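PDB 2EP5: malonyl CoA reductase (malonate semialdehyde-forming) from Sulfolobus tokodaii, which probably reduces malonyl-CoA to malonate semialdehyde with NADPH, as a member of the aspartate-semialdehyde dehydrogenase family. Local coordinates for residues A[8-13]-A[83-88]; A[32-37]-A[66-71]; A[88-93]-A[106-111]. All blocks are in the same frame, centred on the assembly; numbering follows the deposited sequence.

Contact 1: A[8-13]-A[83-88]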
# COMPACT_ATOMS: atom_id res chain seq x y z
N SER A 8 -27.02 9.77 -24.70
CA SER A 8 -26.36 10.84 -23.97
C SER A 8 -25.93 10.22 -22.64
O SER A 8 -26.45 9.17 -22.26
CB SER A 8 -27.31 12.01 -23.73
OG SER A 8 -28.31 11.68 -22.79
N LEU A 9 -25.00 10.85 -21.94
CA LEU A 9 -24.52 10.32 -20.67
C LEU A 9 -24.47 11.36 -19.55
O LEU A 9 -23.78 12.37 -19.65
CB LEU A 9 -23.12 9.72 -20.86
CG LEU A 9 -22.42 9.12 -19.64
CD1 LEU A 9 -23.21 7.91 -19.13
CD2 LEU A 9 -20.99 8.71 -20.00
N LEU A 10 -25.23 11.10 -18.48
CA LEU A 10 -25.27 11.97 -17.31
C LEU A 10 -24.18 11.52 -16.33
O LEU A 10 -23.95 10.32 -16.16
CB LEU A 10 -26.65 11.89 -16.64
CG LEU A 10 -27.79 12.80 -17.13
CD1 LEU A 10 -27.80 12.91 -18.66
CD2 LEU A 10 -29.10 12.23 -16.63
N GLY A 11 -23.51 12.47 -15.69
CA GLY A 11 -22.45 12.12 -14.76
C GLY A 11 -21.39 11.33 -15.52
O GLY A 11 -21.08 10.19 -15.17
N SER A 12 -20.83 11.95 -16.56
CA SER A 12 -19.82 11.34 -17.41
C SER A 12 -18.39 11.60 -16.94
O SER A 12 -17.44 11.05 -17.49
CB SER A 12 -19.96 11.87 -18.84
OG SER A 12 -19.71 13.27 -18.88
N THR A 13 -18.26 12.44 -15.93
CA THR A 13 -16.96 12.82 -15.38
C THR A 13 -16.39 11.89 -14.32
O THR A 13 -15.17 11.79 -14.16
CB THR A 13 -17.07 14.27 -14.84
OG1 THR A 13 -16.92 15.19 -15.92
CG2 THR A 13 -16.03 14.54 -13.79
N SER A 83 -27.42 7.20 -17.38
CA SER A 83 -27.05 7.99 -16.22
C SER A 83 -26.11 7.31 -15.24
O SER A 83 -26.30 6.15 -14.86
CB SER A 83 -28.32 8.42 -15.47
OG SER A 83 -28.00 9.26 -14.37
N ALA A 84 -25.08 8.06 -14.85
CA ALA A 84 -24.10 7.60 -13.89
C ALA A 84 -23.99 8.68 -12.82
O ALA A 84 -22.98 8.80 -12.14
CB ALA A 84 -22.75 7.39 -14.56
N LEU A 85 -25.05 9.48 -12.70
CA LEU A 85 -25.10 10.56 -11.72
C LEU A 85 -24.92 10.07 -10.29
O LEU A 85 -25.24 8.93 -9.95
CB LEU A 85 -26.44 11.28 -11.81
CG LEU A 85 -26.76 12.07 -13.07
CD1 LEU A 85 -28.28 12.30 -13.15
CD2 LEU A 85 -25.99 13.39 -13.06
N PRO A 86 -24.38 10.94 -9.42
CA PRO A 86 -24.23 10.46 -8.04
C PRO A 86 -25.62 10.28 -7.42
O PRO A 86 -26.58 10.98 -7.77
CB PRO A 86 -23.39 11.55 -7.37
CG PRO A 86 -23.57 12.77 -8.24
CD PRO A 86 -23.63 12.19 -9.63
N ASN A 87 -25.73 9.32 -6.50
CA ASN A 87 -26.98 9.00 -5.83
C ASN A 87 -27.75 10.19 -5.26
O ASN A 87 -28.97 10.26 -5.37
CB ASN A 87 -26.72 7.96 -4.72
CG ASN A 87 -26.30 6.60 -5.27
OD1 ASN A 87 -25.73 5.77 -4.56
ND2 ASN A 87 -26.61 6.36 -6.54
N GLU A 88 -27.04 11.14 -4.67
CA GLU A 88 -27.69 12.31 -4.07
C GLU A 88 -28.21 13.36 -5.05
O GLU A 88 -28.81 14.35 -4.63
CB GLU A 88 -26.74 13.00 -3.08
CG GLU A 88 -25.52 12.18 -2.71
CD GLU A 88 -24.59 11.95 -3.89
OE1 GLU A 88 -24.08 12.95 -4.45
OE2 GLU A 88 -24.37 10.77 -4.24
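L10 and L85 meet at the C-terminal ends of two inner strands of the parallel Rossmann sheet, where strand 5-10 runs into the glycine-containing turn that carries the family's dinucleotide-binding sequence and strand 80-83 passes into the loop before helix 87-99. The two leucines lie aslant: CG of L85 rests against CB of L10 at 3.6 Å, and CD1 of L85 meets CD2 of L10 at the same separation. The other methyl, CD2 of L85, turns to the backbone N of G11, 3.7 Å away. In L10, CG stands opposite the carbonyl carbon (chi1 -86°), which carries CD2 over S83 and L85, on the face that helix 87-99 covers with I93 and L97. A lysine in place of L85 would probably lose the branched fit over CB of L10 and leave CD2 of that leucine without its apolar neighbour. S83 pairs with L10 across the sheet; its OG lies 3.7 Å from CB of L10 while hydrogen-bonding to E94, and it takes a weak bond from the L85 amide. G11 follows with positive phi, and a side chain there would collide with N of L85 and O of A84. The CB of A84 instead packs 3.3 Å from O of G11. Between segments 8-13 and 83-88 the backbone bond is N of A84 to O of L10 at 2.8 Å, with the donor 39° above the carbonyl plane.

Contact 2: A[32-37]-A[66-71]; sequences LVKVSA and PIVSTN
With chi1 at -179°, the hydroxyl of S36 is swung opposite its own backbone N and meets O of V68, to which OG donates a 2.9 Å hydrogen bond tilted 33° from the carbonyl plane. I67 holds CG2 opposite its N and CG1 opposite its carbonyl carbon (chi1 -57°), and its two arms part: CD1 reaches CG2 of V35 at 3.6 Å, the side chains meeting at a slant, while CG2 lies 3.8 Å from CB of A37. Y46 of helix 46-49 touches both V35 and I67. Between the backbones, N of V68 bonds to O of V35 at 3.0 Å, in the carbonyl plane, and the same oxygen receives a CA-H contact from I67. CG2 of T70 sits 3.3 Å from OG of S36. CB of K34 brushes CG2 of V68 at 4.2 Å, and its amine goes on to the backbone O of D74. The short strand 67-68 is thereby attached to the outer edge of the parallel Rossmann sheet beside strand 30-36. Since one of the two hydrogen bonds comes from a serine hydroxyl rather than a peptide N-H, the attachment depends in part on a side chain, with the apolar V35-I67-A37 cluster completing it.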
# COMPACT_ATOMS: atom_id res chain seq x y z
N LEU A 32 -22.61 7.70 -28.77
CA LEU A 32 -22.59 8.72 -27.72
C LEU A 32 -22.41 10.08 -28.37
O LEU A 32 -21.35 10.38 -28.94
CB LEU A 32 -21.44 8.44 -26.74
CG LEU A 32 -21.21 9.46 -25.63
CD1 LEU A 32 -22.48 9.61 -24.80
CD2 LEU A 32 -20.03 9.01 -24.77
N VAL A 33 -23.45 10.91 -28.28
CA VAL A 33 -23.40 12.23 -28.88
C VAL A 33 -23.45 13.36 -27.86
O VAL A 33 -23.23 14.52 -28.22
CB VAL A 33 -24.57 12.43 -29.86
CG1 VAL A 33 -24.54 11.33 -30.92
CG2 VAL A 33 -25.90 12.42 -29.11
N LYS A 34 -23.73 13.02 -26.61
CA LYS A 34 -23.80 14.04 -25.55
C LYS A 34 -23.39 13.53 -24.18
O LYS A 34 -23.82 12.47 -23.72
CB LYS A 34 -25.22 14.63 -25.46
CG LYS A 34 -25.59 15.55 -26.61
CD LYS A 34 -27.03 16.01 -26.52
CE LYS A 34 -27.32 17.02 -27.61
NZ LYS A 34 -28.71 17.54 -27.51
N VAL A 35 -22.54 14.31 -23.52
CA VAL A 35 -22.07 13.98 -22.19
C VAL A 35 -22.41 15.17 -21.32
O VAL A 35 -22.32 16.32 -21.76
CB VAL A 35 -20.54 13.73 -22.16
CG1 VAL A 35 -20.21 12.46 -22.90
CG2 VAL A 35 -19.80 14.91 -22.78
N SER A 36 -22.80 14.88 -20.09
CA SER A 36 -23.17 15.90 -19.14
C SER A 36 -22.30 15.82 -17.90
O SER A 36 -21.75 14.77 -17.58
CB SER A 36 -24.65 15.72 -18.76
OG SER A 36 -25.08 16.71 -17.86
N ALA A 37 -22.16 16.95 -17.22
CA ALA A 37 -21.36 17.04 -16.01
C ALA A 37 -21.91 18.20 -15.20
O ALA A 37 -23.02 18.69 -15.47
CB ALA A 37 -19.90 17.29 -16.36
N PRO A 66 -19.30 18.34 -26.55
CA PRO A 66 -19.61 19.45 -25.65
C PRO A 66 -20.39 18.99 -24.42
O PRO A 66 -21.20 18.07 -24.51
CB PRO A 66 -20.43 20.38 -26.54
CG PRO A 66 -21.26 19.39 -27.33
CD PRO A 66 -20.24 18.30 -27.69
N ILE A 67 -20.12 19.62 -23.28
CA ILE A 67 -20.81 19.27 -22.04
C ILE A 67 -22.16 19.99 -22.04
O ILE A 67 -22.24 21.20 -22.25
CB ILE A 67 -20.02 19.72 -20.78
CG1 ILE A 67 -18.61 19.10 -20.77
CG2 ILE A 67 -20.78 19.30 -19.52
CD1 ILE A 67 -18.60 17.59 -20.65
N VAL A 68 -23.23 19.23 -21.83
CA VAL A 68 -24.57 19.79 -21.80
C VAL A 68 -25.14 19.68 -20.39
O VAL A 68 -24.60 18.97 -19.54
CB VAL A 68 -25.50 19.07 -22.80
CG1 VAL A 68 -24.97 19.25 -24.22
CG2 VAL A 68 -25.58 17.58 -22.46
N SER A 69 -26.24 20.39 -20.15
CA SER A 69 -26.88 20.35 -18.85
C SER A 69 -27.62 19.03 -18.69
O SER A 69 -27.71 18.23 -19.63
CB SER A 69 -27.89 21.49 -18.71
OG SER A 69 -29.09 21.17 -19.40
N THR A 70 -28.16 18.81 -17.50
CA THR A 70 -28.91 17.60 -17.20
C THR A 70 -30.41 17.81 -17.48
O THR A 70 -31.23 16.95 -17.19
CB THR A 70 -28.73 17.22 -15.71
OG1 THR A 70 -29.09 18.33 -14.88
CG2 THR A 70 -27.28 16.87 -15.44
N ASN A 71 -30.74 18.96 -18.07
CA ASN A 71 -32.13 19.30 -18.36
C ASN A 71 -32.69 18.75 -19.67
O ASN A 71 -31.96 18.54 -20.64
CB ASN A 71 -32.30 20.81 -18.29
CG ASN A 71 -32.04 21.36 -16.90
OD1 ASN A 71 -31.39 22.40 -16.74
ND2 ASN A 71 -32.54 20.67 -15.89

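Contact 3: A[88-93]-A[106-111]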
# COMPACT_ATOMS: atom_id res chain seq x y z
N GLU A 88 -27.04 11.14 -4.67
CA GLU A 88 -27.69 12.31 -4.07
C GLU A 88 -28.21 13.36 -5.05
O GLU A 88 -28.81 14.35 -4.63
CB GLU A 88 -26.74 13.00 -3.08
CG GLU A 88 -25.52 12.18 -2.71
CD GLU A 88 -24.59 11.95 -3.89
OE1 GLU A 88 -24.08 12.95 -4.45
OE2 GLU A 88 -24.37 10.77 -4.24
N LEU A 89 -27.99 13.17 -6.35
CA LEU A 89 -28.46 14.15 -7.33
C LEU A 89 -29.37 13.55 -8.39
O LEU A 89 -30.10 14.26 -9.07
CB LEU A 89 -27.27 14.81 -8.03
CG LEU A 89 -26.23 15.51 -7.15
CD1 LEU A 89 -25.04 15.96 -8.00
CD2 LEU A 89 -26.88 16.69 -6.45
N ALA A 90 -29.32 12.23 -8.52
CA ALA A 90 -30.08 11.53 -9.53
C ALA A 90 -31.61 11.62 -9.51
O ALA A 90 -32.22 11.72 -10.56
CB ALA A 90 -29.67 10.06 -9.55
N GLU A 91 -32.22 11.58 -8.33
CA GLU A 91 -33.69 11.60 -8.26
C GLU A 91 -34.35 12.74 -9.02
O GLU A 91 -35.09 12.50 -9.97
CB GLU A 91 -34.18 11.60 -6.81
CG GLU A 91 -35.64 11.12 -6.71
CD GLU A 91 -36.19 11.10 -5.29
OE1 GLU A 91 -35.49 10.63 -4.37
OE2 GLU A 91 -37.35 11.54 -5.09
N SER A 92 -34.11 13.98 -8.60
CA SER A 92 -34.71 15.12 -9.26
C SER A 92 -34.44 15.14 -10.76
O SER A 92 -35.36 15.21 -11.58
CB SER A 92 -34.20 16.42 -8.65
OG SER A 92 -34.49 16.49 -7.27
N ILE A 93 -33.16 15.09 -11.12
CA ILE A 93 -32.75 15.13 -12.51
C ILE A 93 -33.43 14.07 -13.36
O ILE A 93 -34.11 14.38 -14.33
CB ILE A 93 -31.22 15.00 -12.63
CG1 ILE A 93 -30.56 16.18 -11.92
CG2 ILE A 93 -30.80 14.95 -14.08
CD1 ILE A 93 -29.05 16.03 -11.75
N SER A 106 -30.48 4.23 -15.75
CA SER A 106 -29.55 4.73 -14.75
C SER A 106 -29.02 3.72 -13.74
O SER A 106 -29.73 2.79 -13.35
CB SER A 106 -30.22 5.88 -14.00
OG SER A 106 -29.59 6.13 -12.76
N ASN A 107 -27.77 3.90 -13.31
CA ASN A 107 -27.21 3.01 -12.31
C ASN A 107 -27.12 3.68 -10.94
O ASN A 107 -26.50 3.17 -10.02
CB ASN A 107 -25.84 2.42 -12.75
CG ASN A 107 -24.82 3.47 -13.20
OD1 ASN A 107 -24.16 3.30 -14.23
ND2 ASN A 107 -24.66 4.54 -12.42
N ALA A 108 -27.77 4.84 -10.81
CA ALA A 108 -27.81 5.56 -9.53
C ALA A 108 -28.93 4.93 -8.69
O ALA A 108 -29.93 4.47 -9.24
CB ALA A 108 -28.09 7.03 -9.76
N SER A 109 -28.77 4.95 -7.38
CA SER A 109 -29.72 4.34 -6.44
C SER A 109 -31.21 4.77 -6.41
O SER A 109 -32.08 3.93 -6.21
CB SER A 109 -29.15 4.42 -5.03
OG SER A 109 -28.96 5.77 -4.66
N PRO A 110 -31.51 6.07 -6.58
CA PRO A 110 -32.92 6.48 -6.53
C PRO A 110 -33.85 5.67 -7.45
O PRO A 110 -33.53 5.41 -8.61
CB PRO A 110 -32.87 7.95 -6.92
CG PRO A 110 -31.54 8.39 -6.34
CD PRO A 110 -30.64 7.24 -6.76
N PHE A 111 -35.00 5.25 -6.90
CA PHE A 111 -35.99 4.48 -7.64
C PHE A 111 -35.68 2.99 -7.84
O PHE A 111 -36.55 2.23 -8.26
CB PHE A 111 -36.24 5.10 -9.02
CG PHE A 111 -36.90 6.44 -8.98
CD1 PHE A 111 -38.21 6.57 -8.53
CD2 PHE A 111 -36.21 7.58 -9.39
CE1 PHE A 111 -38.83 7.82 -8.49
CE2 PHE A 111 -36.82 8.83 -9.36
CZ PHE A 111 -38.14 8.95 -8.90
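Apolar contact begins with A90 and A108, whose methyl carbons approach to 3.4 Å as both CB atoms point across the gap. P110 continues the patch: its CG lies 4.1 Å from CB of A90, and its CB is 3.9 Å from CB of E91, so the pyrrolidine leans on the helix at A90 and E91. A second kind of contact uses the aliphatic stem of a charged residue. CG of E91 stands opposite its backbone N (chi1 -159°), which brings that methylene to CE2 of F111 at 3.7 Å; the glutamate chain crosses the phenyl side chain at about a right angle, and the carboxylate and ring planes are 66° apart. Polar bonding serves the loop itself: OG of S106 accepts from N of A108 at 3.0 Å, an ST turn that bends the chain just beyond strand 103-106. The same hydroxyl is also bonded to E94 of helix 87-99 and to K147. Thus the loop leaving strand 103-106 folds back along the start of helix 87-99, the helix preceding that strand in a Rossmann beta-alpha-beta crossover, while strand 103-106 lies in the sheet between 80-83 and 144-147, S106 bonding through its backbone to V146 of the latter.

In the fold
All three contacts lie in the NAD-binding Rossmann domain, on the same side of the chain's centre. Contacts 1 and 2, with centres 10 Å apart, share the sheet: N of L9 probably bonds to O of K34, and O of L9 to N of S36, each at 2.7 Å. Contact 2 is nested within the chain loop that contact 1 closes. Contact 3 follows in series, centred 9 Å from contact 1, sharing E88 and joined by a probable N107 N to S83 O bond. Packing of T70 on I93 links contacts 2 and 3. The side chain of the predicted acyl-thioester cysteine C151 lies about 12 Å from that of A84 and about 11 Å from that of A108; contact 2 is remote from it.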